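Local coordinates for angiopoietin-related protein 3 (Homo sapiens, PDB 6EUA) that raises plasma triglycerides by inhibiting lipoprotein lipase and, through the fibrinogen-like C-terminal domain described here, mediates endothelial cell adhesion, at residues A[11-16]-A[39-44]; A[52-57]-A[213-218]; A[93-98]-A[115-120]; A[135-140]-A[201-206]; A[159-164]-A[173-178]. One frame throughout, in Å; residues are numbered along the deposited sequence. Where two conformers were deposited one is given.

Interaction 1: residues A[11-16]-A[39-44]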
# COMPACT_ATOMS: atom_id res chain seq x y z
N ALA A 11 4.60 5.06 20.33
CA ALA A 11 4.55 3.72 20.92
C ALA A 11 3.63 2.79 20.15
O ALA A 11 3.90 1.59 20.06
CB ALA A 11 4.12 3.81 22.38
N GLU A 12 2.53 3.32 19.62
CA GLU A 12 1.60 2.54 18.81
C GLU A 12 0.63 3.50 18.11
O GLU A 12 0.87 4.70 18.07
CB GLU A 12 0.88 1.47 19.66
CG GLU A 12 0.22 1.99 20.93
CD GLU A 12 -1.06 2.75 20.64
OE1 GLU A 12 -1.02 3.98 20.80
OE2 GLU A 12 -2.07 2.13 20.24
N CYS A 13 -0.46 2.94 17.56
CA CYS A 13 -1.27 3.68 16.60
C CYS A 13 -2.09 4.80 17.26
O CYS A 13 -2.36 5.82 16.61
CB CYS A 13 -2.19 2.70 15.86
SG CYS A 13 -1.31 1.64 14.64
N THR A 14 -2.50 4.62 18.51
CA THR A 14 -3.28 5.66 19.18
C THR A 14 -2.46 6.93 19.33
O THR A 14 -2.97 8.05 19.14
CB THR A 14 -3.76 5.16 20.54
OG1 THR A 14 -4.69 4.10 20.35
CG2 THR A 14 -4.41 6.28 21.36
N THR A 15 -1.17 6.79 19.66
CA THR A 15 -0.35 7.98 19.77
C THR A 15 0.01 8.54 18.39
O THR A 15 0.22 9.75 18.23
CB THR A 15 0.91 7.67 20.56
OG1 THR A 15 1.93 7.21 19.68
CG2 THR A 15 0.65 6.57 21.59
N ILE A 16 0.08 7.69 17.38
CA ILE A 16 0.21 8.19 16.01
C ILE A 16 -1.00 9.04 15.65
O ILE A 16 -0.85 10.16 15.13
CB ILE A 16 0.41 7.02 15.03
CG1 ILE A 16 1.85 6.53 15.11
CG2 ILE A 16 0.06 7.44 13.60
CD1 ILE A 16 2.11 5.27 14.39
N VAL A 39 3.67 -1.18 11.49
CA VAL A 39 2.33 -1.68 11.67
C VAL A 39 1.43 -1.00 10.65
O VAL A 39 1.77 0.03 10.07
CB VAL A 39 1.79 -1.42 13.10
CG1 VAL A 39 2.54 -2.27 14.11
CG2 VAL A 39 1.83 0.09 13.45
N TYR A 40 0.26 -1.61 10.43
CA TYR A 40 -0.83 -0.95 9.73
C TYR A 40 -1.75 -0.34 10.78
O TYR A 40 -2.29 -1.06 11.63
CB TYR A 40 -1.60 -1.90 8.81
CG TYR A 40 -2.57 -1.17 7.93
CD1 TYR A 40 -3.86 -0.88 8.36
CD2 TYR A 40 -2.18 -0.72 6.67
CE1 TYR A 40 -4.74 -0.17 7.55
CE2 TYR A 40 -3.05 -0.02 5.86
CZ TYR A 40 -4.33 0.25 6.30
OH TYR A 40 -5.19 0.95 5.50
N CYS A 41 -1.89 0.99 10.76
CA CYS A 41 -2.81 1.68 11.66
C CYS A 41 -4.13 1.84 10.93
O CYS A 41 -4.16 2.37 9.81
CB CYS A 41 -2.27 3.04 12.12
SG CYS A 41 -0.78 2.98 13.19
N ASP A 42 -5.21 1.40 11.55
CA ASP A 42 -6.53 1.37 10.92
C ASP A 42 -7.48 2.21 11.75
O ASP A 42 -7.84 1.83 12.87
CB ASP A 42 -7.02 -0.07 10.78
CG ASP A 42 -8.03 -0.24 9.66
OD1 ASP A 42 -8.34 0.74 8.95
OD2 ASP A 42 -8.52 -1.39 9.50
N VAL A 43 -7.87 3.36 11.21
CA VAL A 43 -8.80 4.28 11.86
C VAL A 43 -10.19 3.87 11.42
O VAL A 43 -10.48 3.80 10.22
CB VAL A 43 -8.50 5.73 11.48
CG1 VAL A 43 -9.44 6.70 12.19
CG2 VAL A 43 -7.04 6.06 11.79
N ILE A 44 -11.05 3.57 12.39
CA ILE A 44 -12.42 3.16 12.14
C ILE A 44 -13.33 4.10 12.90
O ILE A 44 -13.28 4.16 14.14
CB ILE A 44 -12.66 1.69 12.52
CG1 ILE A 44 -11.64 0.82 11.79
CG2 ILE A 44 -14.06 1.24 12.17
CD1 ILE A 44 -11.61 -0.58 12.30

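Interaction 2: residues A[52-57]-A[213-218]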
# COMPACT_ATOMS: atom_id res chain seq x y z
N ILE A 52 -3.62 -6.20 13.68
CA ILE A 52 -2.68 -7.28 13.97
C ILE A 52 -2.88 -8.50 13.07
O ILE A 52 -1.97 -9.35 13.00
CB ILE A 52 -2.71 -7.70 15.45
CG1 ILE A 52 -4.08 -8.27 15.84
CG2 ILE A 52 -2.32 -6.50 16.34
CD1 ILE A 52 -4.06 -9.12 17.11
N GLN A 53 -4.01 -8.62 12.36
CA GLN A 53 -4.24 -9.73 11.46
C GLN A 53 -5.15 -9.25 10.34
O GLN A 53 -6.09 -8.48 10.59
CB GLN A 53 -4.87 -10.94 12.19
CG GLN A 53 -5.08 -12.19 11.31
CD GLN A 53 -6.50 -12.35 10.79
OE1 GLN A 53 -7.17 -11.37 10.45
NE2 GLN A 53 -6.95 -13.59 10.69
N HIS A 54 -4.90 -9.72 9.12
CA HIS A 54 -5.71 -9.33 7.98
C HIS A 54 -5.73 -10.47 6.97
O HIS A 54 -4.67 -10.93 6.55
CB HIS A 54 -5.16 -8.06 7.30
CG HIS A 54 -6.15 -7.39 6.40
ND1 HIS A 54 -7.46 -7.79 6.31
CD2 HIS A 54 -6.02 -6.34 5.55
CE1 HIS A 54 -8.10 -7.02 5.44
NE2 HIS A 54 -7.24 -6.14 4.97
N ARG A 55 -6.93 -10.92 6.60
CA ARG A 55 -7.07 -11.95 5.59
C ARG A 55 -8.11 -11.50 4.58
O ARG A 55 -9.12 -10.90 4.95
CB ARG A 55 -7.45 -13.28 6.23
CG ARG A 55 -6.30 -13.97 6.96
CD ARG A 55 -6.81 -15.33 7.35
NE ARG A 55 -6.38 -16.37 6.42
CZ ARG A 55 -6.38 -17.66 6.71
NH1 ARG A 55 -6.86 -18.09 7.88
NH2 ARG A 55 -5.96 -18.53 5.81
N ILE A 56 -7.86 -11.78 3.30
CA ILE A 56 -8.62 -11.18 2.20
C ILE A 56 -9.15 -12.28 1.30
O ILE A 56 -10.36 -12.40 1.10
CB ILE A 56 -7.75 -10.20 1.39
CG1 ILE A 56 -7.44 -8.95 2.20
CG2 ILE A 56 -8.43 -9.85 0.09
CD1 ILE A 56 -6.27 -8.16 1.62
N ASP A 57 -8.24 -13.10 0.74
CA ASP A 57 -8.65 -14.08 -0.26
C ASP A 57 -8.01 -15.45 -0.12
O ASP A 57 -8.21 -16.28 -1.00
CB ASP A 57 -8.36 -13.54 -1.67
CG ASP A 57 -6.88 -13.22 -1.88
OD1 ASP A 57 -6.10 -13.29 -0.91
OD2 ASP A 57 -6.52 -12.91 -3.04
N SER A 213 -13.28 -12.66 4.62
CA SER A 213 -12.16 -11.81 4.96
C SER A 213 -12.25 -11.46 6.44
O SER A 213 -13.35 -11.36 7.00
CB SER A 213 -12.11 -10.54 4.08
OG SER A 213 -13.25 -9.72 4.29
N THR A 214 -11.09 -11.31 7.09
CA THR A 214 -11.03 -11.04 8.51
C THR A 214 -10.08 -9.88 8.79
O THR A 214 -9.11 -9.68 8.07
CB THR A 214 -10.56 -12.28 9.34
OG1 THR A 214 -9.18 -12.59 9.04
CG2 THR A 214 -11.45 -13.49 9.06
N LYS A 215 -10.38 -9.14 9.86
CA LYS A 215 -9.43 -8.22 10.48
C LYS A 215 -9.47 -8.45 11.98
O LYS A 215 -10.54 -8.64 12.56
CB LYS A 215 -9.77 -6.75 10.20
CG LYS A 215 -9.45 -6.24 8.80
CD LYS A 215 -10.01 -4.84 8.63
CE LYS A 215 -9.80 -4.30 7.22
NZ LYS A 215 -9.66 -2.82 7.22
N MET A 216 -8.30 -8.40 12.60
CA MET A 216 -8.19 -8.34 14.05
C MET A 216 -7.46 -7.05 14.41
O MET A 216 -6.38 -6.78 13.89
CB MET A 216 -7.45 -9.57 14.60
CG MET A 216 -8.06 -10.89 14.08
SD MET A 216 -7.30 -12.36 14.81
CE MET A 216 -7.75 -12.11 16.52
N LEU A 217 -8.07 -6.26 15.30
CA LEU A 217 -7.60 -4.91 15.61
C LEU A 217 -7.57 -4.68 17.12
O LEU A 217 -8.50 -5.06 17.82
CB LEU A 217 -8.52 -3.86 14.97
CG LEU A 217 -8.55 -3.91 13.43
CD1 LEU A 217 -9.96 -4.18 12.94
CD2 LEU A 217 -7.97 -2.63 12.84
N ILE A 218 -6.53 -3.99 17.60
CA ILE A 218 -6.41 -3.71 19.04
C ILE A 218 -6.16 -2.23 19.28
O ILE A 218 -5.63 -1.51 18.42
CB ILE A 218 -5.30 -4.54 19.72
CG1 ILE A 218 -3.91 -4.06 19.28
CG2 ILE A 218 -5.49 -6.03 19.43
CD1 ILE A 218 -2.77 -4.88 19.91

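Interaction 3: residues A[93-98]-A[115-120]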
# COMPACT_ATOMS: atom_id res chain seq x y z
N GLN A 93 1.37 -5.62 29.93
CA GLN A 93 0.51 -5.94 31.06
C GLN A 93 -0.80 -5.14 31.04
O GLN A 93 -1.57 -5.20 32.01
CB GLN A 93 1.24 -5.68 32.38
CG GLN A 93 2.61 -6.34 32.52
CD GLN A 93 3.42 -5.81 33.71
OE1 GLN A 93 2.87 -5.20 34.64
NE2 GLN A 93 4.73 -6.06 33.70
N SER A 94 -1.07 -4.40 29.97
CA SER A 94 -2.20 -3.49 29.92
C SER A 94 -3.48 -4.21 29.51
O SER A 94 -3.46 -5.23 28.81
CB SER A 94 -1.91 -2.33 28.96
OG SER A 94 -0.78 -1.58 29.37
N ASN A 95 -4.60 -3.68 29.97
CA ASN A 95 -5.91 -4.12 29.48
C ASN A 95 -6.14 -3.44 28.12
O ASN A 95 -6.11 -2.21 28.04
CB ASN A 95 -6.99 -3.76 30.50
CG ASN A 95 -8.40 -4.15 30.06
OD1 ASN A 95 -8.60 -5.16 29.38
ND2 ASN A 95 -9.37 -3.36 30.48
N TYR A 96 -6.30 -4.22 27.06
CA TYR A 96 -6.52 -3.71 25.71
C TYR A 96 -7.88 -4.17 25.20
O TYR A 96 -8.51 -5.07 25.76
CB TYR A 96 -5.42 -4.17 24.74
CG TYR A 96 -4.35 -3.14 24.38
CD1 TYR A 96 -3.53 -2.62 25.35
CD2 TYR A 96 -4.16 -2.73 23.06
CE1 TYR A 96 -2.55 -1.70 25.04
CE2 TYR A 96 -3.16 -1.81 22.72
CZ TYR A 96 -2.36 -1.30 23.74
OH TYR A 96 -1.37 -0.37 23.46
N VAL A 97 -8.30 -3.56 24.09
CA VAL A 97 -9.58 -3.85 23.45
C VAL A 97 -9.29 -4.53 22.12
O VAL A 97 -8.48 -4.03 21.33
CB VAL A 97 -10.39 -2.55 23.23
CG1 VAL A 97 -11.66 -2.82 22.40
CG2 VAL A 97 -10.70 -1.89 24.56
N LEU A 98 -9.92 -5.68 21.89
CA LEU A 98 -9.77 -6.40 20.63
C LEU A 98 -11.05 -6.30 19.82
O LEU A 98 -12.14 -6.60 20.33
CB LEU A 98 -9.41 -7.87 20.86
CG LEU A 98 -9.51 -8.79 19.63
CD1 LEU A 98 -8.31 -8.64 18.72
CD2 LEU A 98 -9.70 -10.27 20.03
N SER A 115 -12.68 -7.12 25.73
CA SER A 115 -11.63 -6.65 26.62
C SER A 115 -10.72 -7.83 26.92
O SER A 115 -11.20 -8.91 27.30
CB SER A 115 -12.24 -6.09 27.91
OG SER A 115 -11.28 -5.97 28.94
N PHE A 116 -9.40 -7.64 26.75
CA PHE A 116 -8.49 -8.77 26.89
C PHE A 116 -7.21 -8.39 27.62
O PHE A 116 -6.87 -7.21 27.78
CB PHE A 116 -8.14 -9.42 25.53
CG PHE A 116 -7.16 -8.65 24.70
CD1 PHE A 116 -7.60 -7.66 23.83
CD2 PHE A 116 -5.80 -8.94 24.75
CE1 PHE A 116 -6.69 -6.95 23.05
CE2 PHE A 116 -4.89 -8.23 23.97
CZ PHE A 116 -5.33 -7.24 23.12
N TYR A 117 -6.55 -9.45 28.09
CA TYR A 117 -5.22 -9.44 28.67
C TYR A 117 -4.41 -10.51 27.95
O TYR A 117 -4.95 -11.52 27.50
CB TYR A 117 -5.25 -9.73 30.18
CG TYR A 117 -5.85 -8.60 30.98
CD1 TYR A 117 -7.21 -8.55 31.23
CD2 TYR A 117 -5.05 -7.58 31.45
CE1 TYR A 117 -7.76 -7.51 31.97
CE2 TYR A 117 -5.58 -6.54 32.17
CZ TYR A 117 -6.93 -6.51 32.43
OH TYR A 117 -7.45 -5.46 33.16
N LEU A 118 -3.10 -10.29 27.84
CA LEU A 118 -2.24 -11.18 27.07
C LEU A 118 -0.98 -11.48 27.87
O LEU A 118 -0.34 -10.56 28.37
CB LEU A 118 -1.87 -10.55 25.74
CG LEU A 118 -1.05 -11.39 24.76
CD1 LEU A 118 -1.87 -12.60 24.22
CD2 LEU A 118 -0.57 -10.50 23.62
N GLY A 119 -0.63 -12.78 27.99
CA GLY A 119 0.60 -13.18 28.65
C GLY A 119 1.77 -13.25 27.67
O GLY A 119 1.59 -13.20 26.46
N ASN A 120 2.97 -13.38 28.23
CA ASN A 120 4.17 -13.38 27.42
C ASN A 120 4.40 -14.77 26.81
O ASN A 120 3.60 -15.69 26.97
CB ASN A 120 5.37 -12.95 28.26
CG ASN A 120 5.46 -13.71 29.56
OD1 ASN A 120 5.10 -14.88 29.64
ND2 ASN A 120 5.91 -13.03 30.60

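Interaction 4: residues A[135-140]-A[201-206]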
# COMPACT_ATOMS: atom_id res chain seq x y z
N ASN A 135 -22.30 -7.02 16.72
CA ASN A 135 -23.53 -7.41 16.02
C ASN A 135 -23.48 -8.85 15.53
O ASN A 135 -24.30 -9.24 14.70
CB ASN A 135 -23.82 -6.45 14.86
CG ASN A 135 -22.68 -6.37 13.85
OD1 ASN A 135 -21.87 -7.29 13.72
ND2 ASN A 135 -22.60 -5.25 13.14
N VAL A 136 -22.51 -9.62 16.00
CA VAL A 136 -22.38 -11.04 15.69
C VAL A 136 -22.09 -11.75 17.00
O VAL A 136 -21.28 -11.26 17.81
CB VAL A 136 -21.31 -11.28 14.61
CG1 VAL A 136 -19.88 -11.12 15.16
CG2 VAL A 136 -21.48 -12.64 13.96
N PRO A 137 -22.74 -12.87 17.29
CA PRO A 137 -22.50 -13.55 18.56
C PRO A 137 -21.06 -14.03 18.67
O PRO A 137 -20.36 -14.22 17.67
CB PRO A 137 -23.49 -14.73 18.55
CG PRO A 137 -24.48 -14.40 17.47
CD PRO A 137 -23.74 -13.57 16.47
N ASN A 138 -20.62 -14.21 19.91
CA ASN A 138 -19.27 -14.64 20.19
C ASN A 138 -19.10 -16.13 19.89
O ASN A 138 -20.00 -16.93 20.17
CB ASN A 138 -18.91 -14.36 21.65
CG ASN A 138 -17.50 -14.78 21.99
OD1 ASN A 138 -16.58 -14.61 21.20
ND2 ASN A 138 -17.33 -15.34 23.18
N ALA A 139 -17.94 -16.49 19.34
CA ALA A 139 -17.57 -17.88 19.09
C ALA A 139 -16.38 -18.35 19.91
O ALA A 139 -16.05 -19.54 19.86
CB ALA A 139 -17.26 -18.10 17.60
N ILE A 140 -15.71 -17.46 20.64
CA ILE A 140 -14.51 -17.79 21.40
C ILE A 140 -14.90 -17.90 22.87
O ILE A 140 -15.66 -17.06 23.36
CB ILE A 140 -13.41 -16.73 21.16
CG1 ILE A 140 -13.18 -16.54 19.66
CG2 ILE A 140 -12.11 -17.11 21.86
CD1 ILE A 140 -12.49 -15.24 19.29
N TRP A 201 -17.00 -19.26 11.43
CA TRP A 201 -17.20 -18.60 12.72
C TRP A 201 -18.53 -19.11 13.30
O TRP A 201 -19.60 -18.60 12.96
CB TRP A 201 -17.19 -17.08 12.57
CG TRP A 201 -17.41 -16.34 13.85
CD1 TRP A 201 -18.61 -15.91 14.35
CD2 TRP A 201 -16.40 -15.90 14.76
NE1 TRP A 201 -18.41 -15.23 15.53
CE2 TRP A 201 -17.06 -15.20 15.80
CE3 TRP A 201 -15.01 -16.03 14.81
CZ2 TRP A 201 -16.38 -14.66 16.89
CZ3 TRP A 201 -14.32 -15.47 15.88
CH2 TRP A 201 -15.01 -14.80 16.91
N LYS A 202 -18.44 -20.12 14.16
CA LYS A 202 -19.60 -20.79 14.72
C LYS A 202 -19.84 -20.26 16.13
O LYS A 202 -19.06 -20.55 17.04
CB LYS A 202 -19.42 -22.30 14.72
CG LYS A 202 -20.70 -23.08 14.97
CD LYS A 202 -20.80 -23.53 16.43
CE LYS A 202 -19.60 -24.37 16.83
NZ LYS A 202 -19.31 -25.43 15.83
N SER A 203 -20.91 -19.51 16.30
CA SER A 203 -21.19 -18.93 17.60
C SER A 203 -21.73 -19.97 18.56
O SER A 203 -21.98 -21.13 18.21
CB SER A 203 -22.17 -17.77 17.46
OG SER A 203 -23.28 -18.17 16.68
N GLN A 204 -21.92 -19.53 19.80
CA GLN A 204 -22.32 -20.43 20.88
C GLN A 204 -23.68 -21.07 20.61
O GLN A 204 -23.89 -22.25 20.93
CB GLN A 204 -22.33 -19.65 22.19
CG GLN A 204 -22.62 -18.16 21.99
CD GLN A 204 -22.31 -17.31 23.21
OE1 GLN A 204 -21.50 -17.69 24.05
NE2 GLN A 204 -22.96 -16.15 23.30
N ASN A 205 -24.61 -20.32 20.01
CA ASN A 205 -25.95 -20.84 19.76
C ASN A 205 -25.95 -21.99 18.76
O ASN A 205 -26.66 -22.98 18.95
CB ASN A 205 -26.88 -19.71 19.28
CG ASN A 205 -26.20 -18.75 18.30
OD1 ASN A 205 -25.04 -18.94 17.92
ND2 ASN A 205 -26.91 -17.70 17.91
N GLY A 206 -25.15 -21.89 17.70
CA GLY A 206 -25.12 -22.91 16.67
C GLY A 206 -24.97 -22.35 15.26
O GLY A 206 -24.58 -23.07 14.33

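Interaction 5: residues A[159-164]-A[173-178]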
# COMPACT_ATOMS: atom_id res chain seq x y z
N PHE A 159 -5.18 -31.15 25.15
CA PHE A 159 -6.12 -31.67 24.15
C PHE A 159 -6.08 -30.84 22.90
O PHE A 159 -6.30 -29.63 22.94
CB PHE A 159 -7.55 -31.70 24.70
CG PHE A 159 -8.59 -32.15 23.68
CD1 PHE A 159 -8.71 -33.50 23.35
CD2 PHE A 159 -9.44 -31.24 23.08
CE1 PHE A 159 -9.67 -33.91 22.42
CE2 PHE A 159 -10.40 -31.65 22.16
CZ PHE A 159 -10.51 -32.99 21.83
N ASN A 160 -5.80 -31.48 21.77
CA ASN A 160 -5.68 -30.79 20.50
C ASN A 160 -7.06 -30.69 19.85
O ASN A 160 -7.73 -31.70 19.64
CB ASN A 160 -4.68 -31.50 19.59
CG ASN A 160 -3.24 -31.33 20.06
OD1 ASN A 160 -2.93 -30.42 20.83
ND2 ASN A 160 -2.35 -32.22 19.61
N CYS A 161 -7.48 -29.45 19.55
CA CYS A 161 -8.79 -29.12 18.97
C CYS A 161 -8.85 -29.50 17.50
O CYS A 161 -7.97 -29.12 16.72
CB CYS A 161 -9.08 -27.63 19.11
SG CYS A 161 -9.44 -27.11 20.77
N PRO A 162 -9.90 -30.21 17.09
CA PRO A 162 -10.04 -30.59 15.67
C PRO A 162 -9.92 -29.42 14.71
O PRO A 162 -9.43 -29.60 13.59
CB PRO A 162 -11.44 -31.22 15.61
CG PRO A 162 -11.72 -31.66 17.02
CD PRO A 162 -11.05 -30.66 17.90
N GLU A 163 -10.35 -28.22 15.10
CA GLU A 163 -10.29 -27.06 14.22
C GLU A 163 -8.93 -26.35 14.25
O GLU A 163 -8.71 -25.43 13.46
CB GLU A 163 -11.40 -26.07 14.57
CG GLU A 163 -12.63 -26.17 13.67
CD GLU A 163 -12.30 -25.96 12.20
OE1 GLU A 163 -12.78 -26.76 11.37
OE2 GLU A 163 -11.57 -24.99 11.88
N GLY A 164 -8.03 -26.76 15.14
CA GLY A 164 -6.67 -26.26 15.19
C GLY A 164 -5.68 -27.02 14.34
O GLY A 164 -4.48 -26.74 14.42
N ASP A 173 -10.01 -26.33 26.01
CA ASP A 173 -10.67 -27.63 25.85
C ASP A 173 -12.02 -27.53 25.15
O ASP A 173 -12.45 -28.50 24.50
CB ASP A 173 -10.87 -28.30 27.21
CG ASP A 173 -9.72 -28.04 28.17
OD1 ASP A 173 -9.99 -27.63 29.32
OD2 ASP A 173 -8.56 -28.25 27.78
N GLU A 174 -12.73 -26.40 25.30
CA GLU A 174 -14.02 -26.22 24.64
C GLU A 174 -13.88 -26.10 23.13
O GLU A 174 -14.86 -26.36 22.41
CB GLU A 174 -14.73 -24.99 25.19
CG GLU A 174 -15.02 -25.06 26.68
CD GLU A 174 -15.68 -23.80 27.21
OE1 GLU A 174 -16.02 -22.90 26.41
OE2 GLU A 174 -15.86 -23.70 28.45
N CYS A 175 -12.71 -25.70 22.62
CA CYS A 175 -12.40 -25.79 21.19
C CYS A 175 -13.33 -24.85 20.44
O CYS A 175 -13.35 -23.64 20.74
CB CYS A 175 -12.44 -27.26 20.76
SG CYS A 175 -11.02 -28.27 21.32
N GLY A 176 -14.09 -25.33 19.46
CA GLY A 176 -15.02 -24.52 18.72
C GLY A 176 -14.51 -24.19 17.32
O GLY A 176 -13.32 -24.27 17.02
N GLU A 177 -15.46 -23.81 16.46
CA GLU A 177 -15.16 -23.31 15.11
C GLU A 177 -15.01 -21.80 15.21
O GLU A 177 -15.97 -21.05 15.05
CB GLU A 177 -16.24 -23.72 14.13
CG GLU A 177 -15.96 -25.01 13.37
CD GLU A 177 -17.22 -25.63 12.78
OE1 GLU A 177 -17.21 -25.94 11.57
OE2 GLU A 177 -18.21 -25.81 13.52
N ASN A 178 -13.77 -21.36 15.48
CA ASN A 178 -13.47 -19.95 15.71
C ASN A 178 -12.08 -19.55 15.19
O ASN A 178 -11.55 -18.52 15.61
CB ASN A 178 -13.55 -19.64 17.21
CG ASN A 178 -12.34 -20.20 17.99
OD1 ASN A 178 -11.71 -21.16 17.57
ND2 ASN A 178 -12.04 -19.60 19.12

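Interaction 1: residues A[11-16]-A[39-44]
The disulfide that pins the first helix of this fibrinogen-like domain to its sheet joins C13, in the opening turn of helix 13-18, to C41 in the middle of strand 37-44. The sulfur atoms C13 SG and C41 SG lie 2.0 Å apart, and the C-S-S-C torsion of -86° is close to the relaxed right angle. Both cysteines carry SG beside the backbone N, anti to the carbonyl carbon (chi1 -72° at C13, -67° at C41), which turns the two sulfurs toward each other. Branched side chains line the sulfurs: V39 CG2 meets C13 SG at 3.7 Å, while the end of I16, atom CD1, comes to 3.9 Å from C41 SG. Just before the helix, E12 acts as N-cap, its OE1 accepting from T15 N at 3.0 Å and its OE2 from T14 N at 3.1 Å, the latter from above the carboxylate plane. Strands 25-29 and 47-55 flank strand 37-44, and Y27 and T50 add to the packing round the cystine. No hydrogen bond links the two segments, and the touching residues are all buried. The join is therefore covalent and apolar, whereas the polar work of the carboxylate is spent on starting the helix.

Interaction 2: residues A[52-57]-A[213-218]
Strands 52-55 and 213-218 run antiparallel, 4.7 Å apart at their closest, with a classic beta bulge where I52 and Q53 both face M216. M216 O takes a bond of 2.8 Å from I52 N and a weak one from Q53 N. Farther along, T214 O is gripped from opposite faces of its plane, by R55 N at 2.9 Å and by H54 ND1 at 3.1 Å. The latter bond lies in the imidazole plane and fixes the ring's turn; K215 runs alongside, its CG 3.5 Å from H54 ND1. On the sheet face carrying Q53, T214 and M216, Q53 bends at chi2 (-99°) to bring OE1 to T214 OG1, which donates over 2.7 Å; M216 CG packs on Q53 CB at 3.7 Å. A leucine in place of Q53 would probably leave the buried hydroxyl of T214 without its acceptor and N181 OD1 without this amide donor. At the bulge the side chains of I52 and I218 cross near a right angle, I52 CG2 being 3.9 Å from I218 CD1. Helix 84-91 covers this end through I87 and I90; strand 96-104 pairs with the far edge of strand 213-220, and K215 NZ salt-bridges D42 of strand 37-44.

Interaction 3: residues A[93-98]-A[115-120]
The carbonyl oxygen Y96 O takes the shortest sound hydrogen bond of this contact, from F116 N at 2.9 Å. The bond is nearly straight (169° at the hydrogen), and the donor approaches nearly along the C=O axis. Its return bond, Y96 N to F116 O, measures 3.1 Å, making Y96 and F116 a hydrogen-bonded antiparallel pair; V97 and S115 follow as a non-hydrogen-bonded pair.

The ring of F116 fills the angle between the strands. Its CG sits between the backbone N and the carbonyl carbon (chi1 76°), which swings the ring back over the opposite strand. There CZ meets Y96 CB at 3.5 Å and CD1 meets L98 CB at the same separation, while the backbone of V97 borders the ring edge. An alanine at F116 is likely to open a gap beneath Y96 and L98 and to take away the apolar packing they share with this strand.

Y117 works at the exposed margin of the contact. N95 lies over one face of its ring, its CA making an off-centre CH-pi contact 4.1 Å from the ring centroid, and Y117 OH comes to 3.2 Å from N95 CB. The amide and phenol planes are only 14° apart, so the two flat groups are nearly parallel.

Strand 213-220 pairs with strand 96-104, and V91 of helix 84-91 packs on both Y96 and F116. The arrangement is that of an antiparallel beta hairpin, strands 96-104 and 109-118, within the main sheet of the fibrinogen C-terminal domain.

Interaction 4: residues A[135-140]-A[201-206]
V136 opens the contact lightly, its CG2 resting 4.3 Å from W201 NE1. P137 does more: its carbonyl oxygen O receives the indole N-H of W201 NE1 at 3.1 Å, in the ring plane and nearly straight (166° at the hydrogen). P137 also presses its CB on S203 CB at 3.5 Å, a tight fit for two carbons. N138 uses its OD1 for an Asx turn, accepting from I140 N at 3.0 Å; Y114 donates to the same oxygen. Its backbone carbonyl instead faces the other segment, where N138 O accepts from Q204 N at 3.3 Å, in the carbonyl plane. A139 then lays its methyl CB over the face of the indole in a CH-pi contact, 3.6 Å from the centroid of the six-membered ring. I140 finishes the wrap at the far rim, with CD1 3.5 Å from W201 CH2. With CG anti to the backbone N (chi1 179°), the buried indole reaches out to meet all of these residues. A lone N-H held in plane, a methyl over one face and a branched chain at the rim together fix both the position and the turn of W201, tying the loop to strand 199-202 without any strand pairing.

Interaction 5: residues A[159-164]-A[173-178]
A covalent bond forms the compact part of this otherwise thin contact: C161 SG and C175 SG are joined at 2.0 Å, with a C-S-S-C torsion of -89°, close to the unstrained right angle. Both sulfurs stand beside their own backbone N, which points them at one another across two irregular segments that run almost in the same direction. Against the bridge lies F159, whose ring meets the sulfur with its edge, F159 CE2 being 3.5 Å from C175 SG in a sulfur-aromatic contact. P162 adds only a light touch.

The other end is looser and partly open to solvent. E163 and E177 meet through their aliphatic parts, CG of E163 against CG of E177 at 3.5 Å, and their chains cross with the carboxylates 34° apart in plane. E163 OE1 and E177 OE1 are 4.5 Å apart, so the like charges would be expected to repel mildly; the salt bridge from E177 OE2 to K202 probably offsets this. G176, with phi 105°, takes a backbone shape that would jam a side chain against the preceding carbonyl oxygen, and its own O lies 3.6 Å from E163 CB. No hydrogen bond crosses between the segments.

The disulfide thus closes a small loop that contains strand 169-171, whose W171 packs on both C161 and E163, while the backbone of E177 bonds to K202 at the end of strand 199-202.

Interactions 1, 2 and 3 share the main antiparallel sheet, where strand 213-220 pairs with strands 47-55 and 96-104 and reaches interaction 1 through side chains. K215 NZ of interaction 2 forms a salt bridge of 2.9 Å with D42 OD2 of interaction 1, and I218 CG2 packs 3.9 Å from F116 CZ of interaction 3. Interactions 4 and 5 form a second pair, their centres about 14 Å apart, joined by the salt bridge K202 NZ to E177 OE2 at 2.6 Å. The disulfides of interactions 1 and 5 stand on opposite sides of the chain's centre, the contact centres about 32 Å apart. Along the chain, interaction 5 nests within interaction 4, and 4 within interaction 2.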